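Local coordinates for protein protease Do-like 1, chloroplastic (PDB 3QO6) that acts as a serine endopeptidase of the chloroplast, required at high temperature and possibly involved in degrading damaged proteins, at residues Val81-Val94 against Ala103-Arg115. Residues are numbered along the deposited sequence; the frame is centred on the assembly and turned at random.
Sequences VTLADQTTFDAKVV and AVLRIDAPKNKLR
Strands 88-94 and 103-107 run antiparallel, their axes 141° apart, and Lys92 and Arg106 form a hydrogen-bonded pair. Lys92 N donates to Arg106 O at 2.8 Å, and Arg106 N returns a bond to Lys92 O at 2.9 Å. Val94 turns toward the partner strand and lays its CG2 against CB of Arg106, and its CB lies beside CG1 of Val104. The extended Arg106 side chain then leads away from the strand. Ala91, Val93, Leu105 and Ile107 occupy the other face. Ile107 packs through two branches. Its CG2 touches CG2 of Val81 and CB of Ala91, while CD1 meets CD1 of Leu83 tip to tip at 4.0 Å. Leu105 CD2 lies 4.1 Å from Val81 CG1. The two strands form a hairpin in the six-stranded antiparallel barrel of the trypsin-like protease domain. Strand 78-82 flanks it on one side and strand 65-69 on the other, and Ile33 of strand 30-40 also touches Val81 and Leu105. From the start of strand 88-97, the Phe89 ring turns its edge to Asp108 O and Lys113 NZ. The Lys113 chain bends at chi3 (42°), and its NZ comes to the type I turn of Leu83-Gln86 and to Thr87 just after it. This NZ donates to Thr87 OG1 at 2.7 Å and forms a salt bridge with Asp85 OD2 at 3.3 Å. A leucine in its place would probably leave Asp85 without this countercharge and Thr87 OG1 without its ammonium donor. Leu83 CD2 lies 3.6 Å from Lys113 O and close to Leu114 CD2.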
ATOM      1  N   VAL B  81     -36.564   4.245 -10.196  1.00 78.79           N
ATOM      2  CA  VAL B  81     -36.169   5.431 -10.937  1.00 78.17           C
ATOM      3  C   VAL B  81     -36.832   6.662 -10.313  1.00 78.30           C
ATOM      4  O   VAL B  81     -38.019   6.638 -10.020  1.00 81.42           O
ATOM      5  CB  VAL B  81     -36.577   5.368 -12.447  1.00 75.06           C
ATOM      6  CG1 VAL B  81     -35.974   4.159 -13.117  1.00 72.33           C
ATOM      7  CG2 VAL B  81     -38.061   5.343 -12.580  1.00 81.78           C
ATOM      8  N   THR B  82     -36.068   7.728 -10.078  1.00 78.30           N
ATOM      9  CA  THR B  82     -36.641   8.956  -9.538  1.00 78.19           C
ATOM     10  C   THR B  82     -36.737   9.928 -10.695  1.00 80.36           C
ATOM     11  O   THR B  82     -35.781  10.106 -11.447  1.00 83.33           O
ATOM     12  CB  THR B  82     -35.768   9.625  -8.479  1.00 77.69           C
ATOM     13  OG1 THR B  82     -35.523   8.726  -7.397  1.00 78.27           O
ATOM     14  CG2 THR B  82     -36.480  10.848  -7.943  1.00 79.24           C
ATOM     15  N   LEU B  83     -37.885  10.562 -10.844  1.00 80.21           N
ATOM     16  CA  LEU B  83     -38.056  11.494 -11.932  1.00 81.47           C
ATOM     17  C   LEU B  83     -37.702  12.902 -11.479  1.00 83.80           C
ATOM     18  O   LEU B  83     -37.447  13.134 -10.291  1.00 82.27           O
ATOM     19  CB  LEU B  83     -39.499  11.424 -12.452  1.00 83.16           C
ATOM     20  CG  LEU B  83     -39.735  10.441 -13.607  1.00 83.42           C
ATOM     21  CD1 LEU B  83     -39.014   9.133 -13.347  1.00 88.11           C
ATOM     22  CD2 LEU B  83     -41.218  10.206 -13.776  1.00 86.19           C
ATOM     23  N   ALA B  84     -37.680  13.824 -12.441  1.00 83.01           N
ATOM     24  CA  ALA B  84     -37.355  15.221 -12.211  1.00 82.35           C
ATOM     25  C   ALA B  84     -37.922  15.729 -10.897  1.00 83.31           C
ATOM     26  O   ALA B  84     -37.163  16.068  -9.999  1.00 81.35           O
ATOM     27  CB  ALA B  84     -37.874  16.064 -13.374  1.00 82.41           C
ATOM     28  N   ASP B  85     -39.253  15.767 -10.792  1.00 86.89           N
ATOM     29  CA  ASP B  85     -39.968  16.248  -9.595  1.00 86.14           C
ATOM     30  C   ASP B  85     -39.732  15.482  -8.297  1.00 85.90           C
ATOM     31  O   ASP B  85     -40.329  15.803  -7.286  1.00 84.19           O
ATOM     32  CB  ASP B  85     -41.463  16.242  -9.845  1.00 87.53           C
ATOM     33  CG  ASP B  85     -41.977  14.862 -10.220  1.00 91.52           C
ATOM     34  OD1 ASP B  85     -41.506  13.872  -9.625  1.00 90.77           O
ATOM     35  OD2 ASP B  85     -42.856  14.769 -11.106  1.00 95.34           O
ATOM     36  N   GLN B  86     -38.887  14.460  -8.335  1.00 88.02           N
ATOM     37  CA  GLN B  86     -38.562  13.645  -7.163  1.00 88.98           C
ATOM     38  C   GLN B  86     -39.506  12.483  -6.831  1.00 90.24           C
ATOM     39  O   GLN B  86     -39.260  11.730  -5.883  1.00 88.67           O
ATOM     40  CB  GLN B  86     -38.380  14.533  -5.941  1.00 89.23           C
ATOM     41  CG  GLN B  86     -37.249  15.526  -6.117  1.00 93.59           C
ATOM     42  CD  GLN B  86     -35.974  14.869  -6.627  1.00 95.75           C
ATOM     43  OE1 GLN B  86     -35.472  13.907  -6.035  1.00 96.58           O
ATOM     44  NE2 GLN B  86     -35.443  15.390  -7.732  1.00 98.23           N
ATOM     45  N   THR B  87     -40.576  12.330  -7.607  1.00 89.16           N
ATOM     46  CA  THR B  87     -41.491  11.222  -7.397  1.00 90.00           C
ATOM     47  C   THR B  87     -40.724   9.959  -7.800  1.00 90.99           C
ATOM     48  O   THR B  87     -40.313   9.830  -8.943  1.00 94.10           O
ATOM     49  CB  THR B  87     -42.747  11.373  -8.279  1.00 90.39           C
ATOM     50  OG1 THR B  87     -42.365  11.422  -9.658  1.00 91.36           O
ATOM     51  CG2 THR B  87     -43.501  12.658  -7.918  1.00 89.34           C
ATOM     52  N   THR B  88     -40.506   9.040  -6.865  1.00 90.94           N
ATOM     53  CA  THR B  88     -39.774   7.812  -7.170  1.00 92.71           C
ATOM     54  C   THR B  88     -40.686   6.633  -7.526  1.00 92.15           C
ATOM     55  O   THR B  88     -41.716   6.427  -6.893  1.00 93.21           O
ATOM     56  CB  THR B  88     -38.836   7.403  -5.992  1.00 96.98           C
ATOM     57  OG1 THR B  88     -38.230   6.138  -6.295  1.00 99.35           O
ATOM     58  CG2 THR B  88     -39.610   7.303  -4.649  1.00100.26           C
ATOM     59  N   PHE B  89     -40.309   5.865  -8.552  1.00 92.54           N
ATOM     60  CA  PHE B  89     -41.103   4.717  -9.002  1.00 89.43           C
ATOM     61  C   PHE B  89     -40.320   3.414  -9.014  1.00 90.29           C
ATOM     62  O   PHE B  89     -39.079   3.403  -9.029  1.00 89.04           O
ATOM     63  CB  PHE B  89     -41.646   4.932 -10.412  1.00 85.79           C
ATOM     64  CG  PHE B  89     -42.448   6.178 -10.573  1.00 87.50           C
ATOM     65  CD1 PHE B  89     -43.667   6.147 -11.240  1.00 89.72           C
ATOM     66  CD2 PHE B  89     -41.978   7.396 -10.110  1.00 88.23           C
ATOM     67  CE1 PHE B  89     -44.403   7.315 -11.444  1.00 89.69           C
ATOM     68  CE2 PHE B  89     -42.699   8.561 -10.307  1.00 90.56           C
ATOM     69  CZ  PHE B  89     -43.914   8.521 -10.976  1.00 91.91           C
ATOM     70  N   ASP B  90     -41.064   2.310  -9.010  1.00 92.14           N
ATOM     71  CA  ASP B  90     -40.460   0.981  -9.048  1.00 88.25           C
ATOM     72  C   ASP B  90     -40.327   0.666 -10.530  1.00 82.94           C
ATOM     73  O   ASP B  90     -41.224   1.010 -11.324  1.00 80.07           O
ATOM     74  CB  ASP B  90     -41.356  -0.035  -8.345  1.00 94.29           C
ATOM     75  CG  ASP B  90     -40.564  -1.001  -7.489  1.00101.09           C
ATOM     76  OD1 ASP B  90     -39.816  -1.843  -8.049  1.00100.64           O
ATOM     77  OD2 ASP B  90     -40.681  -0.907  -6.244  1.00105.44           O
ATOM     78  N   ALA B  91     -39.218   0.031 -10.908  1.00 76.82           N
ATOM     79  CA  ALA B  91     -38.987  -0.236 -12.320  1.00 77.71           C
ATOM     80  C   ALA B  91     -38.787  -1.673 -12.699  1.00 77.42           C
ATOM     81  O   ALA B  91     -38.052  -2.412 -12.037  1.00 77.63           O
ATOM     82  CB  ALA B  91     -37.795   0.582 -12.809  1.00 76.95           C
ATOM     83  N   LYS B  92     -39.425  -2.056 -13.799  1.00 75.68           N
ATOM     84  CA  LYS B  92     -39.308  -3.415 -14.299  1.00 76.58           C
ATOM     85  C   LYS B  92     -38.275  -3.433 -15.426  1.00 74.30           C
ATOM     86  O   LYS B  92     -38.247  -2.541 -16.276  1.00 73.67           O
ATOM     87  CB  LYS B  92     -40.667  -3.894 -14.821  1.00 81.20           C
ATOM     88  CG  LYS B  92     -40.677  -5.315 -15.405  1.00 90.32           C
ATOM     89  CD  LYS B  92     -41.457  -5.381 -16.735  1.00 90.71           C
ATOM     90  CE  LYS B  92     -41.224  -6.710 -17.461  1.00 91.23           C
ATOM     91  NZ  LYS B  92     -41.531  -6.590 -18.922  1.00 89.79           N
ATOM     92  N   VAL B  93     -37.428  -4.451 -15.424  1.00 70.13           N
ATOM     93  CA  VAL B  93     -36.413  -4.580 -16.450  1.00 68.66           C
ATOM     94  C   VAL B  93     -36.980  -5.111 -17.767  1.00 69.24           C
ATOM     95  O   VAL B  93     -37.143  -6.312 -17.938  1.00 72.84           O
ATOM     96  CB  VAL B  93     -35.304  -5.526 -15.980  1.00 65.68           C
ATOM     97  CG1 VAL B  93     -34.259  -5.684 -17.048  1.00 63.31           C
ATOM     98  CG2 VAL B  93     -34.681  -4.985 -14.725  1.00 68.31           C
ATOM     99  N   VAL B  94     -37.285  -4.227 -18.706  1.00 68.66           N
ATOM    100  CA  VAL B  94     -37.807  -4.670 -20.000  1.00 67.20           C
ATOM    101  C   VAL B  94     -36.845  -5.609 -20.743  1.00 69.45           C
ATOM    102  O   VAL B  94     -37.276  -6.567 -21.379  1.00 73.58           O
ATOM    103  CB  VAL B  94     -38.090  -3.468 -20.929  1.00 64.69           C
ATOM    104  CG1 VAL B  94     -38.461  -3.953 -22.322  1.00 54.85           C
ATOM    105  CG2 VAL B  94     -39.176  -2.572 -20.326  1.00 62.46           C
ATOM    106  N   ALA B 103     -29.582  -0.825 -21.751  1.00 69.05           N
ATOM    107  CA  ALA B 103     -30.644  -1.515 -21.041  1.00 65.55           C
ATOM    108  C   ALA B 103     -31.936  -0.723 -21.061  1.00 66.43           C
ATOM    109  O   ALA B 103     -31.913   0.508 -21.078  1.00 67.67           O
ATOM    110  CB  ALA B 103     -30.230  -1.774 -19.623  1.00 65.29           C
ATOM    111  N   VAL B 104     -33.073  -1.414 -21.086  1.00 66.01           N
ATOM    112  CA  VAL B 104     -34.339  -0.687 -21.063  1.00 66.26           C
ATOM    113  C   VAL B 104     -35.186  -1.032 -19.852  1.00 64.26           C
ATOM    114  O   VAL B 104     -35.302  -2.184 -19.468  1.00 65.56           O
ATOM    115  CB  VAL B 104     -35.187  -0.925 -22.305  1.00 63.32           C
ATOM    116  CG1 VAL B 104     -36.412  -0.045 -22.217  1.00 63.63           C
ATOM    117  CG2 VAL B 104     -34.397  -0.604 -23.560  1.00 62.65           C
ATOM    118  N   LEU B 105     -35.775  -0.012 -19.256  1.00 66.57           N
ATOM    119  CA  LEU B 105     -36.603  -0.184 -18.083  1.00 68.08           C
ATOM    120  C   LEU B 105     -37.993   0.322 -18.392  1.00 71.05           C
ATOM    121  O   LEU B 105     -38.205   1.031 -19.390  1.00 68.86           O
ATOM    122  CB  LEU B 105     -36.032   0.627 -16.929  1.00 67.26           C
ATOM    123  CG  LEU B 105     -35.178  -0.008 -15.831  1.00 69.27           C
ATOM    124  CD1 LEU B 105     -34.307  -1.142 -16.324  1.00 64.33           C
ATOM    125  CD2 LEU B 105     -34.341   1.102 -15.224  1.00 69.80           C
ATOM    126  N   ARG B 106     -38.945  -0.060 -17.545  1.00 74.50           N
ATOM    127  CA  ARG B 106     -40.318   0.399 -17.693  1.00 77.98           C
ATOM    128  C   ARG B 106     -40.831   0.735 -16.317  1.00 78.30           C
ATOM    129  O   ARG B 106     -40.521   0.053 -15.328  1.00 78.28           O
ATOM    130  CB  ARG B 106     -41.221  -0.669 -18.311  1.00 83.82           C
ATOM    131  CG  ARG B 106     -42.498  -0.098 -18.943  1.00 91.92           C
ATOM    132  CD  ARG B 106     -43.617  -1.149 -19.126  1.00101.97           C
ATOM    133  NE  ARG B 106     -44.773  -0.584 -19.836  1.00110.96           N
ATOM    134  CZ  ARG B 106     -45.057  -0.801 -21.125  1.00114.83           C
ATOM    135  NH1 ARG B 106     -44.278  -1.592 -21.866  1.00117.74           N
ATOM    136  NH2 ARG B 106     -46.105  -0.204 -21.690  1.00113.91           N
ATOM    137  N   ILE B 107     -41.583   1.823 -16.250  1.00 80.96           N
ATOM    138  CA  ILE B 107     -42.180   2.251 -15.004  1.00 82.25           C
ATOM    139  C   ILE B 107     -43.624   2.634 -15.289  1.00 86.47           C
ATOM    140  O   ILE B 107     -43.989   2.970 -16.424  1.00 85.67           O
ATOM    141  CB  ILE B 107     -41.440   3.461 -14.345  1.00 79.02           C
ATOM    142  CG1 ILE B 107     -41.466   4.678 -15.262  1.00 74.53           C
ATOM    143  CG2 ILE B 107     -40.025   3.065 -13.976  1.00 77.01           C
ATOM    144  CD1 ILE B 107     -41.058   5.963 -14.568  1.00 70.56           C
ATOM    145  N   ASP B 108     -44.434   2.555 -14.237  1.00 92.33           N
ATOM    146  CA  ASP B 108     -45.860   2.868 -14.268  1.00 95.04           C
ATOM    147  C   ASP B 108     -46.001   4.327 -13.855  1.00 94.31           C
ATOM    148  O   ASP B 108     -46.147   4.619 -12.667  1.00 94.79           O
ATOM    149  CB  ASP B 108     -46.583   1.971 -13.256  1.00 99.12           C
ATOM    150  CG  ASP B 108     -48.085   2.158 -13.265  1.00104.07           C
ATOM    151  OD1 ASP B 108     -48.734   1.711 -12.295  1.00106.51           O
ATOM    152  OD2 ASP B 108     -48.618   2.741 -14.239  1.00107.44           O
ATOM    153  N   ALA B 109     -45.958   5.242 -14.818  1.00 92.56           N
ATOM    154  CA  ALA B 109     -46.056   6.657 -14.467  1.00 93.29           C
ATOM    155  C   ALA B 109     -46.998   7.440 -15.360  1.00 93.05           C
ATOM    156  O   ALA B 109     -47.167   7.111 -16.534  1.00 94.30           O
ATOM    157  CB  ALA B 109     -44.663   7.303 -14.498  1.00 94.56           C
ATOM    158  N   PRO B 110     -47.616   8.503 -14.810  1.00 92.45           N
ATOM    159  CA  PRO B 110     -48.552   9.356 -15.555  1.00 92.10           C
ATOM    160  C   PRO B 110     -47.908  10.068 -16.759  1.00 93.76           C
ATOM    161  O   PRO B 110     -47.037  10.920 -16.603  1.00 93.57           O
ATOM    162  CB  PRO B 110     -49.062  10.323 -14.483  1.00 91.47           C
ATOM    163  CG  PRO B 110     -47.936  10.365 -13.472  1.00 89.24           C
ATOM    164  CD  PRO B 110     -47.491   8.939 -13.404  1.00 89.29           C
ATOM    165  N   LYS B 111     -48.355   9.710 -17.959  1.00 96.43           N
ATOM    166  CA  LYS B 111     -47.832  10.273 -19.207  1.00 98.04           C
ATOM    167  C   LYS B 111     -47.495  11.766 -19.184  1.00 97.18           C
ATOM    168  O   LYS B 111     -46.715  12.240 -20.013  1.00 99.16           O
ATOM    169  CB  LYS B 111     -48.815   9.998 -20.354  1.00100.60           C
ATOM    170  CG  LYS B 111     -49.263   8.537 -20.457  1.00106.33           C
ATOM    171  CD  LYS B 111     -50.324   8.336 -21.539  1.00110.88           C
ATOM    172  CE  LYS B 111     -51.255   7.150 -21.209  1.00116.59           C
ATOM    173  NZ  LYS B 111     -52.097   7.357 -19.973  1.00116.32           N
ATOM    174  N   ASN B 112     -48.071  12.506 -18.243  1.00 96.11           N
ATOM    175  CA  ASN B 112     -47.828  13.947 -18.152  1.00 95.28           C
ATOM    176  C   ASN B 112     -46.461  14.284 -17.555  1.00 90.83           C
ATOM    177  O   ASN B 112     -45.911  15.351 -17.834  1.00 89.61           O
ATOM    178  CB  ASN B 112     -48.925  14.644 -17.314  1.00102.03           C
ATOM    179  CG  ASN B 112     -48.685  14.533 -15.797  1.00106.18           C
ATOM    180  OD1 ASN B 112     -48.816  13.456 -15.209  1.00107.21           O
ATOM    181  ND2 ASN B 112     -48.327  15.656 -15.166  1.00109.47           N
ATOM    182  N   LYS B 113     -45.940  13.385 -16.727  0.50 82.24           N
ATOM    183  CA  LYS B 113     -44.653  13.579 -16.087  0.50 76.87           C
ATOM    184  C   LYS B 113     -43.549  12.841 -16.838  0.50 75.30           C
ATOM    185  O   LYS B 113     -42.544  12.447 -16.255  0.50 72.44           O
ATOM    186  CB  LYS B 113     -44.742  13.094 -14.645  0.50 75.89           C
ATOM    187  CG  LYS B 113     -45.617  13.974 -13.774  0.50 75.17           C
ATOM    188  CD  LYS B 113     -45.873  13.351 -12.412  0.50 76.80           C
ATOM    189  CE  LYS B 113     -44.620  12.713 -11.815  0.50 78.38           C
ATOM    190  NZ  LYS B 113     -44.818  12.269 -10.403  0.50 76.09           N
ATOM    191  N   LEU B 114     -43.743  12.674 -18.144  1.00 75.93           N
ATOM    192  CA  LEU B 114     -42.797  11.977 -19.001  1.00 76.83           C
ATOM    193  C   LEU B 114     -42.465  12.697 -20.309  1.00 79.72           C
ATOM    194  O   LEU B 114     -43.296  12.781 -21.226  1.00 77.05           O
ATOM    195  CB  LEU B 114     -43.316  10.572 -19.352  1.00 75.86           C
ATOM    196  CG  LEU B 114     -43.388   9.513 -18.250  1.00 77.42           C
ATOM    197  CD1 LEU B 114     -43.996   8.237 -18.798  1.00 78.30           C
ATOM    198  CD2 LEU B 114     -41.998   9.222 -17.708  1.00 80.16           C
ATOM    199  N   ARG B 115     -41.234  13.202 -20.396  1.00 80.15           N
ATOM    200  CA  ARG B 115     -40.776  13.872 -21.604  1.00 79.28           C
ATOM    201  C   ARG B 115     -39.777  12.948 -22.273  1.00 79.25           C
ATOM    202  O   ARG B 115     -38.750  12.621 -21.698  1.00 79.64           O
ATOM    203  CB  ARG B 115     -40.094  15.203 -21.266  1.00 79.97           C
ATOM    204  CG  ARG B 115     -39.545  15.976 -22.480  1.00 78.30           C
ATOM    205  CD  ARG B 115     -38.883  17.312 -22.077  1.00 78.13           C
ATOM    206  NE  ARG B 115     -38.435  18.107 -23.223  1.00 78.98           N
ATOM    207  CZ  ARG B 115     -37.277  17.927 -23.863  1.00 78.91           C
ATOM    208  NH1 ARG B 115     -36.439  16.981 -23.468  1.00 75.74           N
ATOM    209  NH2 ARG B 115     -36.956  18.683 -24.911  1.00 76.62           N
TER